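Local structure of uncharacterized protein (Clostridium sporogenes, 4Q0Y) at residues Ser10-Phe16 and Ser69-Asn75; Tyr88-Tyr92 and Ile104-Gly108; Glu99-Tyr103 and Val114-Thr120; Ile5-Ile11 and Leu36-Lys40; Tyr92-Gly96 and Leu123-Phe127. The protein is of unknown function but has a hot-dog, thioesterase-like fold, so a role related to thioester chemistry is possible though unproven. One frame throughout, in Å; residues are numbered along the deposited sequence. Where two conformers were deposited one is given.

Contact 1 (Ser10-Phe16 and Ser69-Asn75)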
# COMPACT_ATOMS: atom_id res chain seq x y z
N SER B 10 -8.49 5.07 -11.94
CA SER B 10 -8.61 6.53 -11.83
C SER B 10 -9.44 6.91 -10.61
O SER B 10 -10.10 6.05 -10.02
CB SER B 10 -9.29 7.13 -13.07
OG SER B 10 -10.59 6.61 -13.22
N ILE B 11 -9.40 8.20 -10.27
CA ILE B 11 -10.32 8.78 -9.30
C ILE B 11 -10.96 10.02 -9.92
O ILE B 11 -10.28 10.99 -10.18
CB ILE B 11 -9.64 9.19 -7.96
CG1 ILE B 11 -8.88 8.03 -7.31
CG2 ILE B 11 -10.68 9.78 -7.00
CD1 ILE B 11 -7.89 8.45 -6.23
N ASP B 12 -12.27 9.98 -10.15
CA ASP B 12 -13.01 11.16 -10.61
C ASP B 12 -13.23 12.08 -9.40
O ASP B 12 -13.58 11.59 -8.32
CB ASP B 12 -14.34 10.79 -11.24
CG ASP B 12 -14.15 10.02 -12.51
OD1 ASP B 12 -13.52 10.56 -13.41
OD2 ASP B 12 -14.65 8.88 -12.62
N VAL B 13 -13.02 13.38 -9.60
CA VAL B 13 -13.06 14.36 -8.53
C VAL B 13 -14.14 15.40 -8.84
O VAL B 13 -14.17 15.97 -9.94
CB VAL B 13 -11.71 15.05 -8.32
CG1 VAL B 13 -11.77 16.04 -7.15
CG2 VAL B 13 -10.61 14.00 -8.11
N PHE B 14 -15.00 15.65 -7.86
CA PHE B 14 -16.16 16.54 -7.97
C PHE B 14 -16.18 17.54 -6.82
O PHE B 14 -15.62 17.26 -5.75
CB PHE B 14 -17.47 15.74 -7.91
CG PHE B 14 -17.59 14.67 -8.97
CD1 PHE B 14 -17.00 13.39 -8.78
CD2 PHE B 14 -18.29 14.92 -10.15
CE1 PHE B 14 -17.11 12.40 -9.74
CE2 PHE B 14 -18.39 13.91 -11.11
CZ PHE B 14 -17.81 12.66 -10.91
N LYS B 15 -16.84 18.67 -7.04
CA LYS B 15 -16.95 19.71 -6.03
C LYS B 15 -17.79 19.21 -4.86
O LYS B 15 -18.84 18.62 -5.06
CB LYS B 15 -17.55 20.98 -6.61
CG LYS B 15 -17.55 22.15 -5.67
CD LYS B 15 -17.92 23.41 -6.44
CE LYS B 15 -17.95 24.60 -5.54
NZ LYS B 15 -16.66 24.83 -4.86
N PHE B 16 -17.31 19.45 -3.64
CA PHE B 16 -18.03 19.05 -2.43
C PHE B 16 -19.16 20.05 -2.23
O PHE B 16 -18.94 21.13 -1.69
CB PHE B 16 -17.05 19.01 -1.24
CG PHE B 16 -17.52 18.20 -0.07
CD1 PHE B 16 -18.73 18.48 0.57
CD2 PHE B 16 -16.70 17.20 0.46
CE1 PHE B 16 -19.15 17.73 1.67
CE2 PHE B 16 -17.11 16.46 1.58
CZ PHE B 16 -18.33 16.72 2.15
N SER B 69 -11.54 19.49 0.13
CA SER B 69 -12.84 18.82 0.30
C SER B 69 -13.34 18.49 -1.10
O SER B 69 -13.50 19.37 -1.93
CB SER B 69 -13.88 19.63 1.07
OG SER B 69 -13.32 20.20 2.23
N TYR B 70 -13.59 17.21 -1.32
CA TYR B 70 -14.07 16.71 -2.61
C TYR B 70 -15.04 15.56 -2.44
O TYR B 70 -15.08 14.89 -1.40
CB TYR B 70 -12.91 16.22 -3.44
CG TYR B 70 -11.92 17.27 -3.88
CD1 TYR B 70 -12.30 18.33 -4.71
CD2 TYR B 70 -10.56 17.17 -3.53
CE1 TYR B 70 -11.40 19.28 -5.13
CE2 TYR B 70 -9.62 18.11 -3.96
CZ TYR B 70 -10.05 19.18 -4.74
OH TYR B 70 -9.17 20.13 -5.18
N HIS B 71 -15.88 15.37 -3.46
CA HIS B 71 -16.59 14.12 -3.66
C HIS B 71 -15.76 13.39 -4.69
O HIS B 71 -15.40 13.99 -5.69
CB HIS B 71 -18.00 14.36 -4.15
CG HIS B 71 -18.92 14.86 -3.09
ND1 HIS B 71 -20.29 14.85 -3.22
CD2 HIS B 71 -18.67 15.40 -1.87
CE1 HIS B 71 -20.85 15.36 -2.14
NE2 HIS B 71 -19.90 15.68 -1.30
N ILE B 72 -15.46 12.12 -4.42
CA ILE B 72 -14.60 11.34 -5.26
C ILE B 72 -15.18 9.97 -5.58
O ILE B 72 -15.89 9.36 -4.77
CB ILE B 72 -13.16 11.18 -4.67
CG1 ILE B 72 -13.19 10.42 -3.32
CG2 ILE B 72 -12.52 12.55 -4.49
CD1 ILE B 72 -11.81 10.07 -2.79
N GLN B 73 -14.84 9.51 -6.79
CA GLN B 73 -15.25 8.21 -7.31
C GLN B 73 -13.99 7.48 -7.73
O GLN B 73 -13.55 7.64 -8.88
CB GLN B 73 -16.24 8.37 -8.46
CG GLN B 73 -16.72 7.03 -9.05
CD GLN B 73 -17.58 7.22 -10.28
OE1 GLN B 73 -18.44 8.12 -10.34
NE2 GLN B 73 -17.34 6.40 -11.29
N PRO B 74 -13.41 6.67 -6.83
CA PRO B 74 -12.33 5.79 -7.24
C PRO B 74 -12.89 4.65 -8.08
O PRO B 74 -13.88 4.01 -7.67
CB PRO B 74 -11.75 5.26 -5.92
CG PRO B 74 -12.84 5.41 -4.94
CD PRO B 74 -13.60 6.64 -5.36
N ASN B 75 -12.29 4.45 -9.25
CA ASN B 75 -12.65 3.41 -10.18
C ASN B 75 -11.61 2.32 -10.05
O ASN B 75 -10.41 2.59 -10.13
CB ASN B 75 -12.70 3.98 -11.60
CG ASN B 75 -13.76 5.03 -11.73
OD1 ASN B 75 -14.93 4.76 -11.50
ND2 ASN B 75 -13.35 6.26 -12.00
O HOH W 1 -14.87 20.91 -3.61

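Contact 2 (Tyr88-Tyr92 and Ile104-Gly108)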
# COMPACT_ATOMS: atom_id res chain seq x y z
N TYR B 88 -16.53 0.52 -8.08
CA TYR B 88 -16.23 1.87 -7.67
C TYR B 88 -16.82 2.15 -6.30
O TYR B 88 -17.66 1.38 -5.79
CB TYR B 88 -16.76 2.91 -8.68
CG TYR B 88 -18.26 2.90 -8.85
CD1 TYR B 88 -18.89 2.02 -9.75
CD2 TYR B 88 -19.06 3.73 -8.06
CE1 TYR B 88 -20.28 1.99 -9.87
CE2 TYR B 88 -20.46 3.71 -8.19
CZ TYR B 88 -21.05 2.84 -9.08
OH TYR B 88 -22.40 2.82 -9.20
N PHE B 89 -16.37 3.25 -5.71
CA PHE B 89 -16.97 3.80 -4.50
C PHE B 89 -17.38 5.24 -4.78
O PHE B 89 -16.83 5.88 -5.67
CB PHE B 89 -16.03 3.79 -3.29
CG PHE B 89 -15.70 2.43 -2.78
CD1 PHE B 89 -16.70 1.60 -2.27
CD2 PHE B 89 -14.39 1.98 -2.77
CE1 PHE B 89 -16.40 0.32 -1.80
CE2 PHE B 89 -14.08 0.71 -2.30
CZ PHE B 89 -15.08 -0.12 -1.82
N LEU B 90 -18.37 5.72 -4.04
CA LEU B 90 -18.76 7.12 -4.04
C LEU B 90 -18.47 7.61 -2.62
O LEU B 90 -19.08 7.14 -1.65
CB LEU B 90 -20.24 7.28 -4.37
CG LEU B 90 -20.66 6.74 -5.75
CD1 LEU B 90 -22.15 6.90 -5.94
CD2 LEU B 90 -19.89 7.44 -6.86
N LEU B 91 -17.48 8.50 -2.51
CA LEU B 91 -16.98 8.96 -1.22
C LEU B 91 -17.05 10.47 -1.12
O LEU B 91 -16.89 11.18 -2.10
CB LEU B 91 -15.54 8.52 -1.02
CG LEU B 91 -15.19 7.05 -1.27
CD1 LEU B 91 -13.69 6.87 -1.18
CD2 LEU B 91 -15.90 6.17 -0.27
N TYR B 92 -17.23 10.96 0.11
CA TYR B 92 -16.95 12.36 0.47
C TYR B 92 -15.63 12.34 1.21
O TYR B 92 -15.45 11.52 2.12
CB TYR B 92 -18.05 12.99 1.35
CG TYR B 92 -19.49 12.65 0.96
CD1 TYR B 92 -19.90 12.56 -0.39
CD2 TYR B 92 -20.45 12.48 1.95
CE1 TYR B 92 -21.21 12.25 -0.73
CE2 TYR B 92 -21.77 12.17 1.61
CZ TYR B 92 -22.14 12.05 0.28
OH TYR B 92 -23.44 11.76 -0.06
N ILE B 104 -13.11 10.21 5.64
CA ILE B 104 -13.69 9.57 4.46
C ILE B 104 -15.10 9.10 4.85
O ILE B 104 -15.24 8.39 5.84
CB ILE B 104 -12.84 8.38 3.97
CG1 ILE B 104 -11.48 8.91 3.47
CG2 ILE B 104 -13.58 7.59 2.89
CD1 ILE B 104 -10.44 7.84 3.22
N ILE B 105 -16.11 9.52 4.08
CA ILE B 105 -17.50 9.14 4.32
C ILE B 105 -17.99 8.40 3.08
O ILE B 105 -17.79 8.86 1.97
CB ILE B 105 -18.38 10.39 4.56
CG1 ILE B 105 -17.89 11.20 5.77
CG2 ILE B 105 -19.86 10.01 4.72
CD1 ILE B 105 -18.47 12.60 5.83
N PHE B 106 -18.67 7.28 3.27
CA PHE B 106 -19.21 6.51 2.14
C PHE B 106 -20.59 7.10 1.83
O PHE B 106 -21.48 7.03 2.65
CB PHE B 106 -19.26 5.02 2.47
CG PHE B 106 -17.92 4.35 2.41
CD1 PHE B 106 -16.98 4.55 3.41
CD2 PHE B 106 -17.57 3.55 1.34
CE1 PHE B 106 -15.73 3.98 3.34
CE2 PHE B 106 -16.31 2.96 1.26
CZ PHE B 106 -15.40 3.15 2.28
N SER B 107 -20.72 7.69 0.64
CA SER B 107 -21.94 8.37 0.18
C SER B 107 -23.14 7.43 0.23
O SER B 107 -23.03 6.25 -0.16
CB SER B 107 -21.79 8.87 -1.27
OG SER B 107 -22.99 9.50 -1.71
N GLY B 108 -24.26 7.93 0.73
CA GLY B 108 -25.48 7.17 0.87
C GLY B 108 -25.49 6.20 2.05
O GLY B 108 -26.37 5.35 2.12
O HOH W 2 -20.96 4.48 -0.59
O HOH W 3 -24.76 10.44 1.99

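Contact 3 (Glu99-Tyr103 and Val114-Thr120)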
# COMPACT_ATOMS: atom_id res chain seq x y z
N GLU B 99 -6.29 20.04 13.26
CA GLU B 99 -5.56 19.00 14.00
C GLU B 99 -4.79 18.02 13.12
O GLU B 99 -4.21 17.08 13.63
CB GLU B 99 -6.53 18.23 14.89
CG GLU B 99 -7.25 19.15 15.86
CD GLU B 99 -7.89 18.41 17.00
OE1 GLU B 99 -8.46 17.33 16.75
OE2 GLU B 99 -7.83 18.90 18.14
N GLY B 100 -4.78 18.24 11.80
CA GLY B 100 -4.09 17.38 10.87
C GLY B 100 -4.84 16.08 10.56
O GLY B 100 -4.23 15.16 10.01
N LYS B 101 -6.12 16.00 10.91
CA LYS B 101 -6.96 14.82 10.65
C LYS B 101 -7.71 14.92 9.32
O LYS B 101 -7.90 16.01 8.77
CB LYS B 101 -7.99 14.61 11.79
CG LYS B 101 -7.41 14.32 13.18
CD LYS B 101 -6.48 13.12 13.25
CE LYS B 101 -5.84 12.99 14.63
NZ LYS B 101 -6.83 12.73 15.71
N SER B 102 -8.13 13.77 8.81
CA SER B 102 -8.95 13.69 7.62
C SER B 102 -10.10 12.74 7.83
O SER B 102 -10.04 11.91 8.74
CB SER B 102 -8.12 13.23 6.41
OG SER B 102 -7.07 14.14 6.15
N TYR B 103 -11.12 12.85 6.98
CA TYR B 103 -12.32 12.02 7.04
C TYR B 103 -12.68 11.47 5.67
O TYR B 103 -12.60 12.19 4.68
CB TYR B 103 -13.50 12.79 7.57
CG TYR B 103 -13.28 13.31 8.97
CD1 TYR B 103 -12.60 14.51 9.19
CD2 TYR B 103 -13.70 12.60 10.07
CE1 TYR B 103 -12.36 14.98 10.49
CE2 TYR B 103 -13.49 13.06 11.37
CZ TYR B 103 -12.82 14.25 11.57
OH TYR B 103 -12.60 14.69 12.86
N VAL B 114 -12.04 8.31 10.39
CA VAL B 114 -11.13 9.41 10.67
C VAL B 114 -9.71 8.86 10.46
O VAL B 114 -9.42 7.73 10.84
CB VAL B 114 -11.31 10.06 12.07
CG1 VAL B 114 -11.10 9.08 13.21
CG2 VAL B 114 -10.38 11.27 12.24
N LEU B 115 -8.85 9.67 9.84
CA LEU B 115 -7.48 9.29 9.52
C LEU B 115 -6.51 10.24 10.23
O LEU B 115 -6.77 11.44 10.32
CB LEU B 115 -7.26 9.30 8.01
CG LEU B 115 -8.19 8.36 7.20
CD1 LEU B 115 -9.49 9.06 6.78
CD2 LEU B 115 -7.45 7.81 5.98
N ASP B 116 -5.40 9.68 10.73
CA ASP B 116 -4.39 10.44 11.48
C ASP B 116 -3.50 11.32 10.61
O ASP B 116 -3.63 11.32 9.38
CB ASP B 116 -3.56 9.49 12.36
CG ASP B 116 -2.58 8.60 11.56
OD1 ASP B 116 -2.58 8.57 10.30
OD2 ASP B 116 -1.80 7.91 12.25
N LYS B 117 -2.57 12.04 11.25
CA LYS B 117 -1.66 12.95 10.53
C LYS B 117 -0.84 12.29 9.40
O LYS B 117 -0.72 12.88 8.34
CB LYS B 117 -0.74 13.69 11.48
CG LYS B 117 -1.47 14.69 12.33
CD LYS B 117 -0.51 15.40 13.28
CE LYS B 117 -1.26 16.36 14.16
NZ LYS B 117 -0.42 16.98 15.22
N ASN B 118 -0.30 11.10 9.65
CA ASN B 118 0.45 10.31 8.62
C ASN B 118 -0.36 10.09 7.33
O ASN B 118 0.09 10.39 6.20
CB ASN B 118 0.94 8.95 9.19
CG ASN B 118 2.12 9.07 10.14
OD1 ASN B 118 2.77 10.11 10.27
ND2 ASN B 118 2.43 7.96 10.80
N ASN B 119 -1.59 9.61 7.51
CA ASN B 119 -2.51 9.42 6.40
C ASN B 119 -2.95 10.72 5.73
O ASN B 119 -3.07 10.78 4.50
CB ASN B 119 -3.72 8.59 6.84
CG ASN B 119 -3.37 7.13 6.91
OD1 ASN B 119 -3.01 6.54 5.89
ND2 ASN B 119 -3.46 6.54 8.09
N THR B 120 -3.18 11.76 6.52
CA THR B 120 -3.50 13.08 5.99
C THR B 120 -2.39 13.60 5.08
O THR B 120 -2.70 14.14 4.02
CB THR B 120 -3.79 14.07 7.13
OG1 THR B 120 -5.01 13.68 7.74
CG2 THR B 120 -3.95 15.52 6.64

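Contact 4 (Ile5-Ile11 and Leu36-Lys40)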
# COMPACT_ATOMS: atom_id res chain seq x y z
N ILE B 5 -9.29 -4.68 -2.87
CA ILE B 5 -8.97 -3.82 -4.03
C ILE B 5 -7.61 -4.23 -4.54
O ILE B 5 -6.62 -4.19 -3.79
CB ILE B 5 -8.93 -2.31 -3.73
CG1 ILE B 5 -10.27 -1.82 -3.17
CG2 ILE B 5 -8.58 -1.50 -5.01
CD1 ILE B 5 -10.20 -0.45 -2.51
N SER B 6 -7.56 -4.61 -5.81
CA SER B 6 -6.29 -4.99 -6.45
C SER B 6 -5.64 -3.82 -7.14
O SER B 6 -4.41 -3.76 -7.20
CB SER B 6 -6.44 -6.15 -7.43
OG SER B 6 -7.50 -5.91 -8.33
N SER B 7 -6.45 -2.93 -7.74
CA SER B 7 -5.92 -1.76 -8.45
C SER B 7 -6.97 -0.68 -8.59
O SER B 7 -8.17 -0.98 -8.55
CB SER B 7 -5.39 -2.15 -9.83
OG SER B 7 -6.41 -2.68 -10.69
N LEU B 8 -6.51 0.57 -8.75
CA LEU B 8 -7.36 1.70 -9.16
C LEU B 8 -6.90 2.17 -10.52
O LEU B 8 -5.71 2.28 -10.75
CB LEU B 8 -7.20 2.90 -8.23
CG LEU B 8 -8.06 2.91 -6.98
CD1 LEU B 8 -7.82 1.72 -6.10
CD2 LEU B 8 -7.78 4.20 -6.24
N SER B 9 -7.85 2.45 -11.39
CA SER B 9 -7.56 2.97 -12.74
C SER B 9 -7.62 4.49 -12.77
O SER B 9 -6.89 5.12 -13.52
CB SER B 9 -8.50 2.36 -13.77
OG SER B 9 -9.85 2.55 -13.38
N SER B 10 -8.49 5.07 -11.94
CA SER B 10 -8.61 6.53 -11.83
C SER B 10 -9.44 6.91 -10.61
O SER B 10 -10.10 6.05 -10.02
CB SER B 10 -9.29 7.13 -13.07
OG SER B 10 -10.59 6.61 -13.22
N ILE B 11 -9.40 8.20 -10.27
CA ILE B 11 -10.32 8.78 -9.30
C ILE B 11 -10.96 10.02 -9.92
O ILE B 11 -10.28 10.99 -10.18
CB ILE B 11 -9.64 9.19 -7.96
CG1 ILE B 11 -8.88 8.03 -7.31
CG2 ILE B 11 -10.68 9.78 -7.00
CD1 ILE B 11 -7.89 8.45 -6.23
N LEU B 36 -2.60 6.94 -7.24
CA LEU B 36 -3.60 5.86 -7.20
C LEU B 36 -3.16 4.72 -6.27
O LEU B 36 -3.98 4.22 -5.45
CB LEU B 36 -3.92 5.34 -8.59
CG LEU B 36 -4.58 6.36 -9.53
CD1 LEU B 36 -4.69 5.76 -10.92
CD2 LEU B 36 -5.93 6.82 -9.02
N SER B 37 -1.88 4.35 -6.36
CA SER B 37 -1.30 3.31 -5.48
C SER B 37 -1.39 3.71 -4.00
O SER B 37 -1.83 2.91 -3.18
CB SER B 37 0.16 3.04 -5.87
OG SER B 37 0.89 2.25 -4.92
N LYS B 38 -1.05 4.97 -3.69
CA LYS B 38 -1.17 5.46 -2.32
C LYS B 38 -2.62 5.46 -1.81
O LYS B 38 -2.89 5.04 -0.65
CB LYS B 38 -0.55 6.84 -2.18
CG LYS B 38 0.95 6.87 -2.29
CD LYS B 38 1.44 8.29 -2.46
CE LYS B 38 2.92 8.41 -2.58
NZ LYS B 38 3.36 9.83 -2.75
N PHE B 39 -3.57 5.84 -2.66
CA PHE B 39 -5.00 5.81 -2.26
C PHE B 39 -5.51 4.38 -2.07
O PHE B 39 -6.27 4.11 -1.13
CB PHE B 39 -5.88 6.56 -3.23
CG PHE B 39 -7.24 6.90 -2.66
CD1 PHE B 39 -7.33 7.83 -1.64
CD2 PHE B 39 -8.38 6.24 -3.07
CE1 PHE B 39 -8.57 8.13 -1.07
CE2 PHE B 39 -9.62 6.54 -2.53
CZ PHE B 39 -9.72 7.48 -1.53
N LYS B 40 -5.07 3.46 -2.92
CA LYS B 40 -5.42 2.03 -2.77
C LYS B 40 -5.04 1.52 -1.38
O LYS B 40 -5.82 0.83 -0.73
CB LYS B 40 -4.73 1.17 -3.83
CG LYS B 40 -5.12 -0.31 -3.77
CD LYS B 40 -4.31 -1.16 -4.75
CE LYS B 40 -3.33 -2.08 -4.07
NZ LYS B 40 -2.67 -3.01 -5.03
O HOH W 4 -3.64 -5.51 -3.73

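Contact 5 (Tyr92-Gly96 and Leu123-Phe127)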
# COMPACT_ATOMS: atom_id res chain seq x y z
N TYR B 92 -17.23 10.96 0.11
CA TYR B 92 -16.95 12.36 0.47
C TYR B 92 -15.63 12.34 1.21
O TYR B 92 -15.45 11.52 2.12
CB TYR B 92 -18.05 12.99 1.35
CG TYR B 92 -19.49 12.65 0.96
CD1 TYR B 92 -19.90 12.56 -0.39
CD2 TYR B 92 -20.45 12.48 1.95
CE1 TYR B 92 -21.21 12.25 -0.73
CE2 TYR B 92 -21.77 12.17 1.61
CZ TYR B 92 -22.14 12.05 0.28
OH TYR B 92 -23.44 11.76 -0.06
N ILE B 93 -14.71 13.23 0.85
CA ILE B 93 -13.40 13.26 1.52
C ILE B 93 -13.11 14.67 2.02
O ILE B 93 -13.34 15.63 1.29
CB ILE B 93 -12.28 12.66 0.63
CG1 ILE B 93 -11.03 12.39 1.45
CG2 ILE B 93 -11.97 13.55 -0.57
CD1 ILE B 93 -10.15 11.31 0.86
N LEU B 94 -12.66 14.75 3.28
CA LEU B 94 -12.31 16.01 3.94
C LEU B 94 -10.89 15.83 4.43
O LEU B 94 -10.63 15.01 5.32
CB LEU B 94 -13.26 16.25 5.10
CG LEU B 94 -14.74 16.38 4.75
CD1 LEU B 94 -15.57 16.35 6.03
CD2 LEU B 94 -14.99 17.64 3.94
N VAL B 95 -9.95 16.56 3.83
CA VAL B 95 -8.51 16.34 4.04
C VAL B 95 -7.88 17.50 4.79
O VAL B 95 -7.87 18.63 4.28
CB VAL B 95 -7.75 16.14 2.70
CG1 VAL B 95 -6.25 15.88 2.93
CG2 VAL B 95 -8.35 15.01 1.88
N GLY B 96 -7.31 17.22 5.96
CA GLY B 96 -6.48 18.17 6.67
C GLY B 96 -7.19 19.29 7.39
O GLY B 96 -7.22 20.43 6.91
N LEU B 123 -2.77 11.83 1.84
CA LEU B 123 -3.93 12.38 1.14
C LEU B 123 -3.66 13.74 0.52
O LEU B 123 -4.10 13.99 -0.61
CB LEU B 123 -5.16 12.45 2.05
CG LEU B 123 -5.74 11.08 2.43
CD1 LEU B 123 -6.73 11.27 3.57
CD2 LEU B 123 -6.39 10.38 1.26
N LYS B 124 -2.90 14.57 1.23
CA LYS B 124 -2.44 15.86 0.68
C LYS B 124 -1.59 15.70 -0.58
O LYS B 124 -1.74 16.48 -1.52
CB LYS B 124 -1.73 16.71 1.73
CG LYS B 124 -2.73 17.24 2.77
CD LYS B 124 -2.10 17.81 4.04
CE LYS B 124 -1.23 19.01 3.77
NZ LYS B 124 -0.75 19.58 5.07
N GLU B 125 -0.75 14.66 -0.63
CA GLU B 125 0.02 14.34 -1.84
C GLU B 125 -0.89 13.91 -3.00
O GLU B 125 -0.70 14.36 -4.15
CB GLU B 125 1.08 13.26 -1.59
CG GLU B 125 2.19 13.72 -0.66
CD GLU B 125 3.05 12.60 -0.09
OE1 GLU B 125 2.88 11.42 -0.45
OE2 GLU B 125 3.89 12.94 0.77
N ILE B 126 -1.86 13.05 -2.70
CA ILE B 126 -2.78 12.52 -3.71
C ILE B 126 -3.67 13.62 -4.33
O ILE B 126 -3.85 13.64 -5.58
CB ILE B 126 -3.71 11.42 -3.13
CG1 ILE B 126 -2.87 10.21 -2.72
CG2 ILE B 126 -4.80 11.02 -4.12
CD1 ILE B 126 -3.56 9.32 -1.72
N PHE B 127 -4.17 14.51 -3.49
CA PHE B 127 -5.11 15.55 -3.91
C PHE B 127 -4.47 16.92 -4.19
O PHE B 127 -5.20 17.90 -4.40
CB PHE B 127 -6.29 15.61 -2.94
CG PHE B 127 -7.14 14.38 -3.01
CD1 PHE B 127 -7.99 14.17 -4.11
CD2 PHE B 127 -7.01 13.36 -2.07
CE1 PHE B 127 -8.71 13.01 -4.23
CE2 PHE B 127 -7.72 12.19 -2.18
CZ PHE B 127 -8.59 12.01 -3.26

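Contact 1 (Ser10-Phe16 and Ser69-Asn75)
Ser10 and Asn75 pair at one end of neighbouring strands in the antiparallel sheet of the hot-dog-like fold. Backbone bonds run regularly from there to Phe14 and His71. The tightly packed face carries Ile11, Val13 and Ile72. Ile11 and Ile72 run alongside each other, Ile11 CG2 3.7 Å from Ile72 CB, and both touch Phe39 of helix 33-44. Val13 CG1, anti to the backbone N (chi1 -178°), stands over one face of the Tyr70 ring, a CH-pi contact. On the other face the Ser10-Asn75 end is polar, with Asp12, Gln73 and Asn75 partly exposed; Phe14 and His71 follow. Asn75 ND2 gives one N-H to Ser10 OG and the other to Asp12 OD2, both at 3.0 Å. Gln73 NE2 donates to Asn75 OD1 and fixes the amide rotation. Asp12 OD1 makes a salt bridge with Lys26. At the far end His71 turns its edge to the Phe16 face, planes 68° apart. Water 1 accepts from Phe16 N at 2.8 Å and donates to Ser69 O at 2.7 Å.

Contact 2 (Tyr88-Tyr92 and Ile104-Gly108)
Tyr92 CG sits beside its own backbone N (chi1 -41°), and this swings the long ring across the neighbouring strand to Ser107. Ser107 OG is turned anti to its backbone N (chi1 179°) and meets Tyr92 OH at 2.8 Å. Either hydroxyl could be the donor. The two strands form a beta hairpin. Tyr92 and Ile105 are a hydrogen-bonded antiparallel pair, and Tyr92 N reaches Ile105 O at 2.9 Å. Beyond it, Ser107 N still bonds to Leu90 O at 2.9 Å. Leu91 and Phe106 are on the opposite face of the sheet from Tyr92. Leu91 CD2 lies over one face of the Phe106 ring, 3.6 Å from the ring centroid. The Phe106 edge in turn points at the face of Phe89 in a T-shaped pair, planes at 84°. Met43 of helix 33-44 touches both phenylalanines. Water 3 bonds to Tyr92 OH and accepts from Gly108 N. Two polar partners thus fix the phenol hydroxyl at the hairpin's open end, while the ring stacks on His71.

Contact 3 (Glu99-Tyr103 and Val114-Thr120)
A beta hairpin, strands 102-106 and 112-115, leads here into helix 117-126, and Ser102 meets both strand and helix. Ser102 and Leu115 are a hydrogen-bonded antiparallel pair, with Leu115 N 2.8 Å from Ser102 O. Ser102 OG donates to Thr120 OG1 at 2.6 Å, in the first turn of the helix. Ser102 OG in turn accepts from Gly96 N. Thr120 OG1 lies 2.8 Å from Gly100 O. Thr120 points at the hairpin, and chi1 -68° sets OG1 between Ser102 OG and Gly100 O. Asp116 is the N-cap: its OD1 accepts from Asn119 N at 3.1 Å, nearly straight at 171°. On the other face of the hairpin Val114 and Tyr103 pack flank to flank. Val114 CG2 comes 3.7 Å from Tyr103 CE2, off the centre of the ring. The Lys117 chain runs extended past the turn, and its CE comes close to Glu99 O. The hydroxyl pair thus fastens the start of the helix to the hairpin, while the aspartate cap satisfies an amide of the helix's first turn.

Contact 4 (Ile5-Ile11 and Leu36-Lys40)
Lys40 NZ is gripped by Ser6 O at 2.9 Å, by water 4 at 3.0 Å and by Glu4 of the second subunit. Its helix, 33-44, packs on strand 4-15 of the antiparallel sheet, consistent with the helix-on-sheet packing of a hot-dog-like fold. The axes of segments 5-11 and 36-40 approach to 7.9 Å, with directions 139° apart. Lys40 NZ approaches Ser6 O well out of the carbonyl plane. Water 4 also donates to Ile5 O. Ser6 and Ser7 both face Lys77 of strand 68-80, a classic beta bulge. Lys40 CG is anti to the backbone N (chi1 -177°), and a bend at chi3 (110°) brings NZ to the strand. On the way Lys40 CG passes Ile5 CG2 at 3.9 Å, and Leu8 CD1 touches Lys40 CB. The other side-chain pairs between the segments are apolar. Leu8 CB rests on Leu36 CB, and Leu8 CD2 lies at the edge of the Phe39 ring, in its plane. Ser37 OG bonds to Thr48 of the second subunit, so this side lies at the dimer interface. At the other end the Leu36 and Ile11 side chains run antiparallel, with Leu36 CD2 3.6 Å from Ile11 CG1.

Contact 5 (Tyr92-Gly96 and Leu123-Phe127)
Strand 92-95 runs extended past the last turn of helix 117-126, and the backbones come nearest at Val95 and Leu123, whose CA atoms are 6.7 Å apart. No hydrogen bond crosses; side chains alone make the contact. Ile93 and Val95 alternate with Leu94, so both direct their side chains to the helix while Leu94 points away. Val95 CG1 is the branch that does most of the touching. Val95 CG1 is set anti to the backbone N (chi1 -179°) and lies 3.7 Å from Leu123 CB. Val95 CG1 also meets Lys124 CG at 3.8 Å, so the aliphatic part of that lysine lies along the valine. Two residues earlier Ile93 reaches out through CD1. Ile93 CD1 lies 3.9 Å from Leu123 CD2 and 4.0 Å from Phe127 CE2. Ile93 and Phe127 point at each other, and the methyl meets the ring obliquely. At Phe127 the chain departs from helical angles, though its N still bonds to Leu123 O. Leu123 also touches Phe39 and Ile42 of helix 33-44. Phe127 leans on Tyr70 and Ile72 of strand 68-80, so the end of helix 117-126 lies against the sheet beside helix 33-44.

In the fold
All five contacts involve one antiparallel sheet. Contact 1 joins strands 4-15 and 68-80, contact 2 joins 83-95 and 102-106, and contact 3 joins 102-106 and 112-115. Contacts 1 and 2 meet through bonds such as Ile72 N to Leu91 O. Contacts 4 and 5 lay helices 33-44 and 117-126 on one face of the sheet. Contacts 1 and 4 share strand 4-15, and their segments alternate along the chain. Contact 4 closes before contacts 2, 3 and 5 open. Contacts 3 and 5 share helix 117-126, centres about 9 Å apart. Contacts 3 and 4 lie about 19 Å apart between centres and do not touch. Lys38 and Glu125 tie the two helices by a salt bridge. Contact 4 alone reaches the second subunit.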